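Local structure of 1-deoxy-D-xylulose 5-phosphate reductoisomerase (4ZQG) at residues K184-L195 / L245-P256. The protein catalyses the NAD(P)H-dependent rearrangement and reduction of 1-deoxy-D-xylulose 5-phosphate to 2-C-methyl-D-erythritol 4-phosphate in the MEP pathway of isoprenoid synthesis. Numbering follows the deposited sequence. Where two conformers were deposited one is given.
Sequences KLWLTASGGSFL and LKEHQIQVVIHP. With FOM (3-[formyl(hydroxy)amino]propylphosphonic acid), chain E.
A189 O takes the N-H of H255 in a short, almost straight bond (2.7 Å, 177° at the hydrogen), and the CA of I254 lies against the same oxygen. This is the last of six backbone hydrogen bonds between the segments 184-195 and 245-256. Their parallel strands, 184-189 and 250-254, are neighbours joined by a mainly helical link, a beta-alpha-beta crossover. Strand 250-254 is an outer strand of the chain's four-stranded mixed sheet. The other five bonds run from L185 N to Q249 O at one end to A189 N to V253 O, the most bent at 133°. On one face, W186 lays its six-membered ring over Q251 CB, a CH-pi contact 4.0 Å from the ring centroid. L303 of the second subunit also packs on W186. On the other face, L187 CD1 meets I250 CG2 at 3.7 Å and A189 CB meets I254 CD1; helix 230-243 packs on this side. Beyond the strand, S190 binds the phosphonate of fosmidomycin, which probably takes the place of the substrate's phosphate. S190 N donates to FOM OP1 at 2.8 Å. With chi1 at 78°, S190 OG sits between backbone N and carbonyl carbon, where it accepts from G192 N in an ST turn, bonds H213 NE2 and donates to FOM OP3 at 2.6 Å.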
ATOM      1  N   LYS A 184      -3.940 -12.279   5.303  1.00 55.06           N
ATOM      2  CA  LYS A 184      -3.076 -13.084   4.469  1.00 54.99           C
ATOM      3  C   LYS A 184      -2.189 -12.238   3.581  1.00 54.08           C
ATOM      4  O   LYS A 184      -2.412 -11.036   3.453  1.00 53.12           O
ATOM      5  CB  LYS A 184      -3.925 -14.044   3.656  1.00 57.02           C
ATOM      6  CG  LYS A 184      -4.853 -13.423   2.644  1.00 59.52           C
ATOM      7  CD  LYS A 184      -5.350 -14.513   1.692  1.00 63.06           C
ATOM      8  CE  LYS A 184      -6.458 -15.370   2.336  1.00 65.56           C
ATOM      9  NZ  LYS A 184      -7.760 -14.952   1.779  1.00 66.03           N
ATOM     10  N   LEU A 185      -1.161 -12.863   2.991  1.00 53.66           N
ATOM     11  CA  LEU A 185      -0.210 -12.151   2.109  1.00 51.93           C
ATOM     12  C   LEU A 185      -0.455 -12.602   0.695  1.00 51.43           C
ATOM     13  O   LEU A 185      -0.731 -13.764   0.476  1.00 52.53           O
ATOM     14  CB  LEU A 185       1.226 -12.446   2.508  1.00 51.02           C
ATOM     15  CG  LEU A 185       1.591 -12.222   3.973  1.00 51.27           C
ATOM     16  CD1 LEU A 185       3.060 -12.489   4.202  1.00 51.21           C
ATOM     17  CD2 LEU A 185       1.267 -10.808   4.417  1.00 51.24           C
ATOM     18  N   TRP A 186      -0.408 -11.686  -0.257  1.00 50.52           N
ATOM     19  CA  TRP A 186      -0.614 -12.038  -1.653  1.00 51.45           C
ATOM     20  C   TRP A 186       0.691 -11.772  -2.414  1.00 51.56           C
ATOM     21  O   TRP A 186       1.180 -10.625  -2.412  1.00 52.41           O
ATOM     22  CB  TRP A 186      -1.721 -11.192  -2.239  1.00 51.48           C
ATOM     23  CG  TRP A 186      -3.026 -11.606  -1.769  1.00 53.65           C
ATOM     24  CD1 TRP A 186      -3.641 -11.238  -0.602  1.00 53.72           C
ATOM     25  CD2 TRP A 186      -3.911 -12.524  -2.411  1.00 54.96           C
ATOM     26  NE1 TRP A 186      -4.834 -11.865  -0.500  1.00 53.81           N
ATOM     27  CE2 TRP A 186      -5.042 -12.632  -1.609  1.00 54.03           C
ATOM     28  CE3 TRP A 186      -3.869 -13.234  -3.613  1.00 56.28           C
ATOM     29  CZ2 TRP A 186      -6.104 -13.432  -1.938  1.00 55.96           C
ATOM     30  CZ3 TRP A 186      -4.958 -14.024  -3.947  1.00 57.71           C
ATOM     31  CH2 TRP A 186      -6.050 -14.112  -3.113  1.00 56.50           C
ATOM     32  N   LEU A 187       1.273 -12.814  -3.005  1.00 50.75           N
ATOM     33  CA  LEU A 187       2.467 -12.673  -3.857  1.00 49.48           C
ATOM     34  C   LEU A 187       2.038 -12.523  -5.291  1.00 49.33           C
ATOM     35  O   LEU A 187       1.344 -13.375  -5.806  1.00 49.73           O
ATOM     36  CB  LEU A 187       3.395 -13.891  -3.745  1.00 49.03           C
ATOM     37  CG  LEU A 187       4.151 -14.054  -2.443  1.00 47.95           C
ATOM     38  CD1 LEU A 187       4.690 -15.449  -2.321  1.00 47.91           C
ATOM     39  CD2 LEU A 187       5.249 -13.053  -2.367  1.00 47.55           C
ATOM     40  N   THR A 188       2.446 -11.439  -5.931  1.00 49.62           N
ATOM     41  CA  THR A 188       2.212 -11.246  -7.372  1.00 50.62           C
ATOM     42  C   THR A 188       3.271 -12.036  -8.191  1.00 50.10           C
ATOM     43  O   THR A 188       4.393 -12.166  -7.778  1.00 49.46           O
ATOM     44  CB  THR A 188       2.254  -9.736  -7.705  1.00 51.04           C
ATOM     45  OG1 THR A 188       3.240  -9.091  -6.859  1.00 51.01           O
ATOM     46  CG2 THR A 188       0.932  -9.117  -7.401  1.00 51.87           C
ATOM     47  N   ALA A 189       2.885 -12.536  -9.351  1.00 50.59           N
ATOM     48  CA  ALA A 189       3.747 -13.292 -10.211  1.00 52.09           C
ATOM     49  C   ALA A 189       3.514 -12.851 -11.644  1.00 53.66           C
ATOM     50  O   ALA A 189       2.339 -12.782 -12.087  1.00 52.81           O
ATOM     51  CB  ALA A 189       3.391 -14.753 -10.104  1.00 53.84           C
ATOM     52  N   SER A 190       4.600 -12.576 -12.385  1.00 53.08           N
ATOM     53  CA  SER A 190       4.441 -12.113 -13.768  1.00 54.54           C
ATOM     54  C   SER A 190       3.838 -13.183 -14.643  1.00 56.88           C
ATOM     55  O   SER A 190       3.285 -12.888 -15.698  1.00 59.47           O
ATOM     56  CB  SER A 190       5.743 -11.717 -14.394  1.00 53.71           C
ATOM     57  OG  SER A 190       6.433 -12.880 -14.780  1.00 53.49           O
ATOM     58  N   GLY A 191       3.992 -14.436 -14.236  1.00 58.35           N
ATOM     59  CA  GLY A 191       3.598 -15.539 -15.083  1.00 60.27           C
ATOM     60  C   GLY A 191       4.696 -15.917 -16.049  1.00 61.76           C
ATOM     61  O   GLY A 191       4.553 -16.905 -16.757  1.00 63.17           O
ATOM     62  N   GLY A 192       5.767 -15.110 -16.095  1.00 63.88           N
ATOM     63  CA  GLY A 192       6.938 -15.319 -16.958  1.00 64.09           C
ATOM     64  C   GLY A 192       6.697 -15.312 -18.461  1.00 67.18           C
ATOM     65  O   GLY A 192       5.599 -15.044 -18.925  1.00 66.99           O
ATOM     66  N   SER A 193       7.745 -15.675 -19.212  1.00 71.61           N
ATOM     67  CA  SER A 193       7.742 -15.708 -20.679  1.00 71.67           C
ATOM     68  C   SER A 193       6.723 -16.632 -21.340  1.00 70.59           C
ATOM     69  O   SER A 193       6.530 -16.532 -22.543  1.00 71.41           O
ATOM     70  CB  SER A 193       9.108 -16.142 -21.171  1.00 75.23           C
ATOM     71  OG  SER A 193      10.120 -15.219 -20.803  1.00 82.89           O
ATOM     72  N   PHE A 194       6.114 -17.559 -20.609  1.00 68.38           N
ATOM     73  CA  PHE A 194       5.225 -18.534 -21.255  1.00 70.65           C
ATOM     74  C   PHE A 194       3.811 -18.522 -20.722  1.00 72.06           C
ATOM     75  O   PHE A 194       2.993 -19.348 -21.144  1.00 70.45           O
ATOM     76  CB  PHE A 194       5.804 -19.956 -21.146  1.00 71.48           C
ATOM     77  CG  PHE A 194       7.108 -20.130 -21.884  1.00 71.94           C
ATOM     78  CD1 PHE A 194       8.326 -19.878 -21.245  1.00 70.53           C
ATOM     79  CD2 PHE A 194       7.116 -20.512 -23.220  1.00 72.06           C
ATOM     80  CE1 PHE A 194       9.518 -20.012 -21.921  1.00 71.75           C
ATOM     81  CE2 PHE A 194       8.311 -20.647 -23.900  1.00 72.96           C
ATOM     82  CZ  PHE A 194       9.516 -20.401 -23.249  1.00 73.14           C
ATOM     83  N   LEU A 195       3.518 -17.584 -19.818  1.00 74.06           N
ATOM     84  CA  LEU A 195       2.173 -17.416 -19.306  1.00 76.57           C
ATOM     85  C   LEU A 195       1.129 -17.622 -20.409  1.00 80.28           C
ATOM     86  O   LEU A 195       0.202 -18.445 -20.268  1.00 80.53           O
ATOM     87  CB  LEU A 195       1.974 -16.018 -18.702  1.00 76.70           C
ATOM     88  CG  LEU A 195       0.486 -15.660 -18.462  1.00 75.34           C
ATOM     89  CD1 LEU A 195      -0.149 -16.629 -17.476  1.00 74.53           C
ATOM     90  CD2 LEU A 195       0.320 -14.233 -17.987  1.00 73.82           C
ATOM     91  N   LEU A 245       4.904 -17.004   9.014  1.00 55.01           N
ATOM     92  CA  LEU A 245       3.614 -17.581   8.697  1.00 54.70           C
ATOM     93  C   LEU A 245       3.769 -18.961   8.068  1.00 55.97           C
ATOM     94  O   LEU A 245       4.891 -19.379   7.748  1.00 59.44           O
ATOM     95  CB  LEU A 245       2.932 -16.685   7.679  1.00 53.76           C
ATOM     96  CG  LEU A 245       2.658 -15.245   8.095  1.00 53.85           C
ATOM     97  CD1 LEU A 245       2.085 -14.497   6.915  1.00 53.26           C
ATOM     98  CD2 LEU A 245       1.672 -15.163   9.260  1.00 54.96           C
ATOM     99  N   LYS A 246       2.650 -19.645   7.834  1.00 55.99           N
ATOM    100  CA  LYS A 246       2.617 -20.919   7.107  1.00 56.37           C
ATOM    101  C   LYS A 246       2.018 -20.699   5.745  1.00 54.30           C
ATOM    102  O   LYS A 246       1.434 -19.682   5.501  1.00 54.36           O
ATOM    103  CB  LYS A 246       1.800 -21.968   7.848  1.00 59.44           C
ATOM    104  CG  LYS A 246       2.181 -22.144   9.299  1.00 62.10           C
ATOM    105  CD  LYS A 246       3.468 -22.898   9.426  1.00 64.46           C
ATOM    106  CE  LYS A 246       3.818 -23.091  10.878  1.00 67.63           C
ATOM    107  NZ  LYS A 246       5.039 -23.931  10.891  1.00 73.45           N
ATOM    108  N   GLU A 247       2.191 -21.640   4.837  1.00 54.28           N
ATOM    109  CA  GLU A 247       1.848 -21.397   3.441  1.00 54.63           C
ATOM    110  C   GLU A 247       0.373 -21.110   3.190  1.00 54.55           C
ATOM    111  O   GLU A 247       0.054 -20.435   2.234  1.00 53.57           O
ATOM    112  CB  GLU A 247       2.321 -22.532   2.513  1.00 55.21           C
ATOM    113  CG  GLU A 247       1.841 -23.939   2.858  1.00 57.01           C
ATOM    114  CD  GLU A 247       0.331 -24.137   2.702  1.00 58.17           C
ATOM    115  OE1 GLU A 247      -0.218 -23.601   1.723  1.00 58.11           O
ATOM    116  OE2 GLU A 247      -0.300 -24.849   3.534  1.00 60.02           O
ATOM    117  N   HIS A 248      -0.521 -21.642   4.008  1.00 55.78           N
ATOM    118  CA  HIS A 248      -1.967 -21.414   3.794  1.00 57.01           C
ATOM    119  C   HIS A 248      -2.277 -19.917   3.858  1.00 56.64           C
ATOM    120  O   HIS A 248      -3.079 -19.425   3.084  1.00 57.78           O
ATOM    121  CB  HIS A 248      -2.851 -22.232   4.763  1.00 57.20           C
ATOM    122  CG  HIS A 248      -2.661 -21.877   6.190  1.00 56.72           C
ATOM    123  ND1 HIS A 248      -3.446 -20.954   6.834  1.00 57.33           N
ATOM    124  CD2 HIS A 248      -1.734 -22.269   7.088  1.00 57.79           C
ATOM    125  CE1 HIS A 248      -3.023 -20.796   8.073  1.00 57.82           C
ATOM    126  NE2 HIS A 248      -1.982 -21.584   8.252  1.00 58.89           N
ATOM    127  N   GLN A 249      -1.577 -19.199   4.728  1.00 56.30           N
ATOM    128  CA  GLN A 249      -1.659 -17.746   4.802  1.00 56.80           C
ATOM    129  C   GLN A 249      -1.028 -16.913   3.660  1.00 56.38           C
ATOM    130  O   GLN A 249      -1.107 -15.674   3.692  1.00 57.01           O
ATOM    131  CB  GLN A 249      -1.079 -17.302   6.135  1.00 58.26           C
ATOM    132  CG  GLN A 249      -2.084 -17.468   7.257  1.00 62.48           C
ATOM    133  CD  GLN A 249      -1.440 -17.321   8.612  1.00 65.21           C
ATOM    134  OE1 GLN A 249      -0.460 -18.060   8.935  1.00 69.97           O
ATOM    135  NE2 GLN A 249      -1.965 -16.383   9.432  1.00 63.15           N
ATOM    136  N   ILE A 250      -0.398 -17.546   2.671  1.00 55.16           N
ATOM    137  CA  ILE A 250       0.222 -16.805   1.590  1.00 53.56           C
ATOM    138  C   ILE A 250      -0.272 -17.330   0.280  1.00 52.36           C
ATOM    139  O   ILE A 250      -0.036 -18.459  -0.037  1.00 53.38           O
ATOM    140  CB  ILE A 250       1.740 -16.975   1.629  1.00 55.29           C
ATOM    141  CG1 ILE A 250       2.299 -16.443   2.945  1.00 55.58           C
ATOM    142  CG2 ILE A 250       2.387 -16.241   0.472  1.00 55.62           C
ATOM    143  CD1 ILE A 250       3.734 -16.818   3.148  1.00 55.54           C
ATOM    144  N   GLN A 251      -0.948 -16.497  -0.491  0.50 51.85           N
ATOM    145  CA  GLN A 251      -1.533 -16.923  -1.753  0.50 51.79           C
ATOM    146  C   GLN A 251      -0.853 -16.205  -2.900  0.50 51.16           C
ATOM    147  O   GLN A 251      -0.136 -15.242  -2.681  0.50 50.10           O
ATOM    148  CB  GLN A 251      -3.039 -16.661  -1.753  0.50 51.61           C
ATOM    149  CG  GLN A 251      -3.769 -17.452  -0.666  0.50 52.10           C
ATOM    150  CD  GLN A 251      -3.438 -18.938  -0.654  0.50 52.07           C
ATOM    151  OE1 GLN A 251      -3.649 -19.634  -1.645  0.50 52.54           O
ATOM    152  NE2 GLN A 251      -2.940 -19.429   0.481  0.50 51.39           N
ATOM    153  N   VAL A 252      -1.088 -16.681  -4.117  1.00 51.89           N
ATOM    154  CA  VAL A 252      -0.394 -16.186  -5.278  1.00 51.52           C
ATOM    155  C   VAL A 252      -1.381 -15.801  -6.312  1.00 52.38           C
ATOM    156  O   VAL A 252      -2.301 -16.572  -6.607  1.00 55.66           O
ATOM    157  CB  VAL A 252       0.497 -17.298  -5.873  1.00 51.71           C
ATOM    158  CG1 VAL A 252       0.997 -16.949  -7.282  1.00 51.46           C
ATOM    159  CG2 VAL A 252       1.632 -17.600  -4.924  1.00 50.35           C
ATOM    160  N   VAL A 253      -1.174 -14.612  -6.868  1.00 52.09           N
ATOM    161  CA  VAL A 253      -1.956 -14.105  -7.977  1.00 52.48           C
ATOM    162  C   VAL A 253      -1.028 -13.802  -9.171  1.00 53.03           C
ATOM    163  O   VAL A 253       0.021 -13.191  -9.010  1.00 51.57           O
ATOM    164  CB  VAL A 253      -2.794 -12.850  -7.548  1.00 52.06           C
ATOM    165  CG1 VAL A 253      -1.927 -11.704  -7.047  1.00 50.98           C
ATOM    166  CG2 VAL A 253      -3.688 -12.370  -8.676  1.00 52.27           C
ATOM    167  N   ILE A 254      -1.437 -14.231 -10.358  1.00 54.13           N
ATOM    168  CA  ILE A 254      -0.769 -13.835 -11.571  1.00 55.89           C
ATOM    169  C   ILE A 254      -1.126 -12.396 -11.970  1.00 56.39           C
ATOM    170  O   ILE A 254      -2.291 -12.037 -12.112  1.00 56.51           O
ATOM    171  CB  ILE A 254      -1.135 -14.762 -12.750  1.00 57.19           C
ATOM    172  CG1 ILE A 254      -0.752 -16.223 -12.484  1.00 59.41           C
ATOM    173  CG2 ILE A 254      -0.498 -14.278 -14.032  1.00 56.92           C
ATOM    174  CD1 ILE A 254       0.421 -16.474 -11.543  1.00 60.09           C
ATOM    175  N   HIS A 255      -0.084 -11.628 -12.261  1.00 56.86           N
ATOM    176  CA  HIS A 255      -0.170 -10.225 -12.627  1.00 54.32           C
ATOM    177  C   HIS A 255       0.903  -9.973 -13.650  1.00 53.10           C
ATOM    178  O   HIS A 255       2.041  -9.754 -13.255  1.00 53.24           O
ATOM    179  CB  HIS A 255       0.102  -9.380 -11.386  1.00 52.74           C
ATOM    180  CG  HIS A 255       0.155  -7.926 -11.670  1.00 52.17           C
ATOM    181  ND1 HIS A 255      -0.752  -7.312 -12.505  1.00 53.51           N
ATOM    182  CD2 HIS A 255       0.987  -6.959 -11.236  1.00 51.29           C
ATOM    183  CE1 HIS A 255      -0.470  -6.029 -12.579  1.00 52.96           C
ATOM    184  NE2 HIS A 255       0.585  -5.795 -11.826  1.00 52.08           N
ATOM    185  N   PRO A 256       0.574 -10.017 -14.954  1.00 53.51           N
ATOM    186  CA  PRO A 256       1.609  -9.917 -16.020  1.00 54.87           C
ATOM    187  C   PRO A 256       2.327  -8.585 -16.178  1.00 55.82           C
ATOM    188  O   PRO A 256       3.447  -8.561 -16.656  1.00 57.14           O
ATOM    189  CB  PRO A 256       0.864 -10.236 -17.316  1.00 55.09           C
ATOM    190  CG  PRO A 256      -0.518 -10.595 -16.937  1.00 55.00           C
ATOM    191  CD  PRO A 256      -0.750 -10.316 -15.488  1.00 53.99           C
TER
HETATM  192  O2  FOM E 503      11.730 -12.134  -8.424  1.00 59.95           O
HETATM  193  N1  FOM E 503      11.631 -10.951  -9.126  1.00 59.40           N
HETATM  194  C1  FOM E 503      11.664  -9.825  -8.539  1.00 59.35           C
HETATM  195  O1  FOM E 503      11.764  -9.754  -7.326  1.00 58.20           O
HETATM  196  C2  FOM E 503      11.419 -11.111 -10.560  1.00 58.82           C
HETATM  197  C3  FOM E 503      10.074 -11.840 -10.530  1.00 58.85           C
HETATM  198  C4  FOM E 503       9.674 -12.346 -11.887  1.00 59.17           C
HETATM  199  PA1 FOM E 503       8.183 -13.273 -11.598  1.00 58.11           P
HETATM  200  OP1 FOM E 503       7.081 -12.230 -11.107  1.00 65.68           O
HETATM  201  OP2 FOM E 503       8.365 -14.148 -10.439  1.00 60.06           O
HETATM  202  OP3 FOM E 503       7.648 -14.129 -12.875  1.00 57.30           O